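Side-chain contacts in deferrochelatase (PDB 5DE0), which binds heme b and probably works as a dye-decolorizing peroxidase, using the heme iron to oxidise its substrates: residues Gln49-Ala54 against His107-Tyr112; Ile100-Thr105 against Phe111-Lys116. All blocks are in the same frame, centred on the assembly; numbering follows the deposited sequence.

Contact 1. Residues Gln49-Ala54 against His107-Tyr112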
loop_
_atom_site.group_PDB
_atom_site.type_symbol
_atom_site.label_atom_id
_atom_site.label_comp_id
_atom_site.label_asym_id
_atom_site.label_seq_id
_atom_site.Cartn_x
_atom_site.Cartn_y
_atom_site.Cartn_z
ATOM N N GLN B 49 -18.919 -13.883 -2.888
ATOM C CA GLN B 49 -20.196 -14.259 -2.293
ATOM C C GLN B 49 -20.330 -13.720 -0.873
ATOM O O GLN B 49 -21.431 -13.431 -0.410
ATOM C CB GLN B 49 -20.368 -15.778 -2.291
ATOM C CG GLN B 49 -20.617 -16.376 -3.661
ATOM C CD GLN B 49 -21.130 -17.799 -3.589
ATOM O OE1 GLN B 49 -21.338 -18.342 -2.505
ATOM N NE2 GLN B 49 -21.340 -18.412 -4.748
ATOM N N ASN B 50 -19.207 -13.591 -0.177
ATOM C CA ASN B 50 -19.222 -13.045 1.174
ATOM C C ASN B 50 -19.192 -11.522 1.177
ATOM O O ASN B 50 -19.568 -10.886 2.157
ATOM C CB ASN B 50 -18.044 -13.588 1.981
ATOM C CG ASN B 50 -18.183 -15.062 2.296
ATOM O OD1 ASN B 50 -18.960 -15.773 1.661
ATOM N ND2 ASN B 50 -17.428 -15.531 3.282
ATOM N N GLN B 51 -18.740 -10.943 0.069
ATOM C CA GLN B 51 -18.554 -9.498 -0.017
ATOM C C GLN B 51 -19.140 -8.907 -1.299
ATOM O O GLN B 51 -18.436 -8.770 -2.299
ATOM C CB GLN B 51 -17.065 -9.149 0.072
ATOM C CG GLN B 51 -16.367 -9.690 1.306
ATOM C CD GLN B 51 -16.905 -9.090 2.588
ATOM O OE1 GLN B 51 -17.402 -7.962 2.598
ATOM N NE2 GLN B 51 -16.813 -9.842 3.678
ATOM N N PRO B 52 -20.437 -8.564 -1.273
ATOM C CA PRO B 52 -21.075 -7.893 -2.412
ATOM C C PRO B 52 -20.407 -6.559 -2.745
ATOM O O PRO B 52 -20.050 -5.803 -1.839
ATOM C CB PRO B 52 -22.514 -7.678 -1.934
ATOM C CG PRO B 52 -22.727 -8.734 -0.890
ATOM C CD PRO B 52 -21.401 -8.887 -0.207
ATOM N N GLY B 53 -20.234 -6.282 -4.032
ATOM C CA GLY B 53 -19.635 -5.034 -4.470
ATOM C C GLY B 53 -18.123 -5.092 -4.595
ATOM O O GLY B 53 -17.508 -4.194 -5.171
ATOM N N ALA B 54 -17.525 -6.150 -4.056
ATOM C CA ALA B 54 -16.074 -6.305 -4.080
ATOM C C ALA B 54 -15.549 -6.419 -5.504
ATOM O O ALA B 54 -14.515 -5.839 -5.839
ATOM C CB ALA B 54 -15.663 -7.517 -3.272
ATOM N N HIS B 107 -9.195 -2.603 -1.332
ATOM C CA HIS B 107 -7.789 -2.973 -1.226
ATOM C C HIS B 107 -7.551 -4.177 -0.317
ATOM O O HIS B 107 -6.718 -5.031 -0.621
ATOM C CB HIS B 107 -6.978 -1.773 -0.725
ATOM C CG HIS B 107 -5.558 -2.097 -0.377
ATOM N ND1 HIS B 107 -4.534 -2.034 -1.298
ATOM C CD2 HIS B 107 -4.991 -2.483 0.790
ATOM C CE1 HIS B 107 -3.398 -2.369 -0.712
ATOM N NE2 HIS B 107 -3.648 -2.646 0.554
ATOM N N ASP B 108 -8.283 -4.241 0.791
ATOM C CA ASP B 108 -8.025 -5.240 1.829
ATOM C C ASP B 108 -8.163 -6.683 1.335
ATOM O O ASP B 108 -7.370 -7.547 1.712
ATOM C CB ASP B 108 -8.953 -5.008 3.028
ATOM C CG ASP B 108 -10.422 -5.150 2.673
ATOM O OD1 ASP B 108 -10.805 -4.796 1.535
ATOM O OD2 ASP B 108 -11.192 -5.619 3.536
ATOM N N LEU B 109 -9.153 -6.940 0.486
ATOM C CA LEU B 109 -9.393 -8.294 -0.010
ATOM C C LEU B 109 -8.263 -8.792 -0.912
ATOM O O LEU B 109 -8.104 -9.997 -1.110
ATOM C CB LEU B 109 -10.724 -8.361 -0.758
ATOM C CG LEU B 109 -11.980 -8.207 0.102
ATOM C CD1 LEU B 109 -13.221 -8.282 -0.765
ATOM C CD2 LEU B 109 -12.020 -9.270 1.192
ATOM N N LEU B 110 -7.484 -7.861 -1.459
ATOM C CA LEU B 110 -6.322 -8.214 -2.267
ATOM C C LEU B 110 -5.242 -8.833 -1.390
ATOM O O LEU B 110 -4.674 -9.873 -1.725
ATOM C CB LEU B 110 -5.768 -6.987 -2.994
ATOM C CG LEU B 110 -6.720 -6.242 -3.932
ATOM C CD1 LEU B 110 -6.035 -5.007 -4.492
ATOM C CD2 LEU B 110 -7.201 -7.149 -5.055
ATOM N N PHE B 111 -4.962 -8.181 -0.268
ATOM C CA PHE B 111 -4.017 -8.703 0.708
ATOM C C PHE B 111 -4.495 -10.051 1.237
ATOM O O PHE B 111 -3.705 -10.984 1.382
ATOM C CB PHE B 111 -3.827 -7.713 1.863
ATOM C CG PHE B 111 -2.843 -8.174 2.906
ATOM C CD1 PHE B 111 -3.250 -8.980 3.959
ATOM C CD2 PHE B 111 -1.512 -7.796 2.834
ATOM C CE1 PHE B 111 -2.349 -9.405 4.912
ATOM C CE2 PHE B 111 -0.606 -8.214 3.788
ATOM C CZ PHE B 111 -1.025 -9.021 4.830
ATOM N N TYR B 112 -5.791 -10.146 1.525
ATOM C CA TYR B 112 -6.360 -11.377 2.067
ATOM C C TYR B 112 -6.260 -12.528 1.075
ATOM O O TYR B 112 -5.970 -13.659 1.458
ATOM C CB TYR B 112 -7.823 -11.172 2.474
ATOM C CG TYR B 112 -8.521 -12.453 2.887
ATOM C CD1 TYR B 112 -8.348 -12.980 4.160
ATOM C CD2 TYR B 112 -9.348 -13.136 2.001
ATOM C CE1 TYR B 112 -8.981 -14.152 4.542
ATOM C CE2 TYR B 112 -9.983 -14.306 2.372
ATOM C CZ TYR B 112 -9.796 -14.811 3.643
ATOM O OH TYR B 112 -10.428 -15.977 4.015
#
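With CG anti to its own carbonyl carbon (chi1 -69°) and CD1 extended beyond it (chi2 180°), Leu-109 reaches from the first turn of helix 108-117 toward Ala-54 and Gln-51. Gln-51 answers with CG likewise anti to the carbonyl carbon, which lays CG and CB against the leucine methyl; the bend at chi2, -64°, then carries the amide off toward Arg-106. Leu-109 CD1 stands 4.0 Å from Gln-51 CG and equally far from CB of the same residue, while Ala-54 CB comes nearer to that methyl, at 3.6 Å. One methyl group therefore serves both neighbours, and no hydrogen bond crosses between the segments. A glutamine suits this margin because its aliphatic part can pack while its amide oxygen, OE1, is hydrogen-bonded by Arg-106. The contact joins the C-terminal exit of helix 40-50 to the start of helix 108-117, within the N-terminal half of a DyP-type peroxidase. A type II turn runs from Gln-51 to Ala-54, closed by Ala-54 N to Gln-51 O at 3.3 Å, with Pro-52 and Gly-53 at its corners; Gly-53, having no CB, is at ease in the positive-phi corner, where a side chain would press on the carbonyl oxygen of Pro-52. The turn presents Ala-54, whose small methyl fits close to the leucine. Leu-109 also packs on Ile-47 of helix 40-50 and on Leu-137 of the second subunit.

Contact 2. Residues Ile100-Thr105 against Phe111-Lys116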
loop_
_atom_site.group_PDB
_atom_site.type_symbol
_atom_site.label_atom_id
_atom_site.label_comp_id
_atom_site.label_asym_id
_atom_site.label_seq_id
_atom_site.Cartn_x
_atom_site.Cartn_y
_atom_site.Cartn_z
ATOM N N ILE B 100 0.533 -13.544 -10.312
ATOM C CA ILE B 100 -0.812 -13.510 -9.752
ATOM C C ILE B 100 -1.370 -12.097 -9.860
ATOM O O ILE B 100 -0.888 -11.183 -9.191
ATOM C CB ILE B 100 -0.834 -13.959 -8.278
ATOM C CG1 ILE B 100 -0.314 -15.391 -8.142
ATOM C CG2 ILE B 100 -2.242 -13.846 -7.705
ATOM C CD1 ILE B 100 -0.313 -15.912 -6.721
ATOM N N HIS B 101 -2.381 -11.920 -10.706
ATOM C CA HIS B 101 -2.962 -10.601 -10.939
ATOM C C HIS B 101 -4.411 -10.526 -10.463
ATOM O O HIS B 101 -5.268 -11.282 -10.926
ATOM C CB HIS B 101 -2.874 -10.242 -12.427
ATOM C CG HIS B 101 -3.648 -9.018 -12.803
ATOM N ND1 HIS B 101 -4.350 -8.917 -13.986
ATOM C CD2 HIS B 101 -3.827 -7.840 -12.160
ATOM C CE1 HIS B 101 -4.933 -7.734 -14.050
ATOM N NE2 HIS B 101 -4.630 -7.060 -12.955
ATOM N N CYS B 102 -4.672 -9.606 -9.537
ATOM C CA CYS B 102 -6.014 -9.371 -9.018
ATOM C C CYS B 102 -6.352 -7.885 -9.059
ATOM O O CYS B 102 -5.466 -7.043 -8.925
ATOM C CB CYS B 102 -6.139 -9.884 -7.580
ATOM S SG CYS B 102 -5.689 -11.615 -7.330
ATOM N N HIS B 103 -7.629 -7.563 -9.245
ATOM C CA HIS B 103 -8.093 -6.192 -9.058
ATOM C C HIS B 103 -9.524 -6.191 -8.527
ATOM O O HIS B 103 -10.329 -7.045 -8.895
ATOM C CB HIS B 103 -7.986 -5.380 -10.359
ATOM C CG HIS B 103 -8.822 -5.904 -11.487
ATOM N ND1 HIS B 103 -10.180 -5.689 -11.571
ATOM C CD2 HIS B 103 -8.484 -6.614 -12.589
ATOM C CE1 HIS B 103 -10.646 -6.253 -12.671
ATOM N NE2 HIS B 103 -9.638 -6.823 -13.305
ATOM N N ALA B 104 -9.826 -5.235 -7.653
ATOM C CA ALA B 104 -11.128 -5.179 -6.994
ATOM C C ALA B 104 -11.499 -3.752 -6.604
ATOM O O ALA B 104 -10.717 -2.822 -6.797
ATOM C CB ALA B 104 -11.135 -6.079 -5.765
ATOM N N THR B 105 -12.696 -3.587 -6.047
ATOM C CA THR B 105 -13.174 -2.269 -5.639
ATOM C C THR B 105 -12.704 -1.922 -4.231
ATOM O O THR B 105 -12.984 -0.833 -3.726
ATOM C CB THR B 105 -14.714 -2.177 -5.696
ATOM O OG1 THR B 105 -15.290 -3.137 -4.802
ATOM C CG2 THR B 105 -15.214 -2.443 -7.108
ATOM N N PHE B 111 -4.962 -8.181 -0.268
ATOM C CA PHE B 111 -4.017 -8.703 0.708
ATOM C C PHE B 111 -4.495 -10.051 1.237
ATOM O O PHE B 111 -3.705 -10.984 1.382
ATOM C CB PHE B 111 -3.827 -7.713 1.863
ATOM C CG PHE B 111 -2.843 -8.174 2.906
ATOM C CD1 PHE B 111 -3.250 -8.980 3.959
ATOM C CD2 PHE B 111 -1.512 -7.796 2.834
ATOM C CE1 PHE B 111 -2.349 -9.405 4.912
ATOM C CE2 PHE B 111 -0.606 -8.214 3.788
ATOM C CZ PHE B 111 -1.025 -9.021 4.830
ATOM N N TYR B 112 -5.791 -10.146 1.525
ATOM C CA TYR B 112 -6.360 -11.377 2.067
ATOM C C TYR B 112 -6.260 -12.528 1.075
ATOM O O TYR B 112 -5.970 -13.659 1.458
ATOM C CB TYR B 112 -7.823 -11.172 2.474
ATOM C CG TYR B 112 -8.521 -12.453 2.887
ATOM C CD1 TYR B 112 -8.348 -12.980 4.160
ATOM C CD2 TYR B 112 -9.348 -13.136 2.001
ATOM C CE1 TYR B 112 -8.981 -14.152 4.542
ATOM C CE2 TYR B 112 -9.983 -14.306 2.372
ATOM C CZ TYR B 112 -9.796 -14.811 3.643
ATOM O OH TYR B 112 -10.428 -15.977 4.015
ATOM N N THR B 113 -6.512 -12.238 -0.198
ATOM C CA THR B 113 -6.480 -13.265 -1.235
ATOM C C THR B 113 -5.084 -13.862 -1.370
ATOM O O THR B 113 -4.929 -15.072 -1.543
ATOM C CB THR B 113 -6.931 -12.706 -2.597
ATOM O OG1 THR B 113 -8.270 -12.208 -2.490
ATOM C CG2 THR B 113 -6.884 -13.789 -3.667
ATOM N N LEU B 114 -4.068 -13.012 -1.274
ATOM C CA LEU B 114 -2.690 -13.467 -1.390
ATOM C C LEU B 114 -2.246 -14.228 -0.144
ATOM O O LEU B 114 -1.643 -15.293 -0.252
ATOM C CB LEU B 114 -1.751 -12.287 -1.646
ATOM C CG LEU B 114 -0.277 -12.659 -1.820
ATOM C CD1 LEU B 114 -0.111 -13.675 -2.940
ATOM C CD2 LEU B 114 0.562 -11.420 -2.087
ATOM N N ARG B 115 -2.548 -13.683 1.032
ATOM C CA ARG B 115 -2.156 -14.322 2.288
ATOM C C ARG B 115 -2.820 -15.685 2.450
ATOM O O ARG B 115 -2.155 -16.678 2.739
ATOM C CB ARG B 115 -2.501 -13.432 3.487
ATOM C CG ARG B 115 -2.041 -14.012 4.822
ATOM C CD ARG B 115 -2.406 -13.121 6.003
ATOM N NE ARG B 115 -3.843 -13.098 6.264
ATOM C CZ ARG B 115 -4.402 -12.513 7.321
ATOM N NH1 ARG B 115 -3.645 -11.903 8.223
ATOM N NH2 ARG B 115 -5.719 -12.542 7.478
ATOM N N LYS B 116 -4.133 -15.723 2.258
ATOM C CA LYS B 116 -4.898 -16.959 2.382
ATOM C C LYS B 116 -4.576 -17.931 1.249
ATOM O O LYS B 116 -4.545 -19.146 1.449
ATOM C CB LYS B 116 -6.399 -16.652 2.399
ATOM C CG LYS B 116 -7.299 -17.868 2.506
ATOM C CD LYS B 116 -7.159 -18.540 3.859
ATOM C CE LYS B 116 -8.165 -19.668 4.016
ATOM N NZ LYS B 116 -8.059 -20.318 5.353
#
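Thr-113, which meets Cys-102 across this contact, gives its OG1 hydrogen to the carbonyl oxygen of Leu-109, one turn earlier in the same helix. A chi1 of -60° sets OG1 back along the helix for that bond and leaves CG2 anti to the backbone N, directed at the strand. The hydroxyl is thus buried with its hydrogen satisfied by the Leu-109 carbonyl, and the threonine offers a methyl to the sheet: CG2 lies 4.4 Å from Cys-102 SG, a loose van der Waals approach that suits the weakly polar sulfur. One residue further along the helix and two back along the strand, Leu-114 and Ile-100 meet methyl to methyl, CD1 to CD1 at 4.4 Å. Leu-114, whose CB does not head directly for the strand, swings its CG anti to the backbone N and brings its CD1 branch over. Strand geometry explains the pairing, since Ile-100 and Cys-102 point to the helix while His-101 and His-103 lie on the other face of the sheet, where His-101 ND1 bonds to Tyr-252 OH and both histidines meet His-234. Leu-114 continues across the sheet onto Leu-20 and Tyr-132. Strand 98-104, helix 108-117 and strand 125-134 form a beta-alpha-beta crossover passing over strand 18-26, characteristic of the ferredoxin-like fold that DyP-type peroxidases carry in each half.

The two contacts lie about 8 Å apart, centre to centre, and both rest on helix 108-117, sharing Phe-111 and Tyr-112. In chain order, residues 49-54 come first, then strand residues 100-105, then the helix, whose opening turn serves contact 1 and whose later turns serve contact 2. The segments also touch directly: Ala-54 O accepts a probable hydrogen bond from Thr-105 N at 2.9 Å, and Leu-110 packs on Cys-102. The helix is thus set against the sheet by contact 2 and tied to the end of helix 40-50 by contact 1. Both contacts belong to the N-terminal half and border the second subunit, whereas the residues that line the heme pocket all lie between 141 and 277.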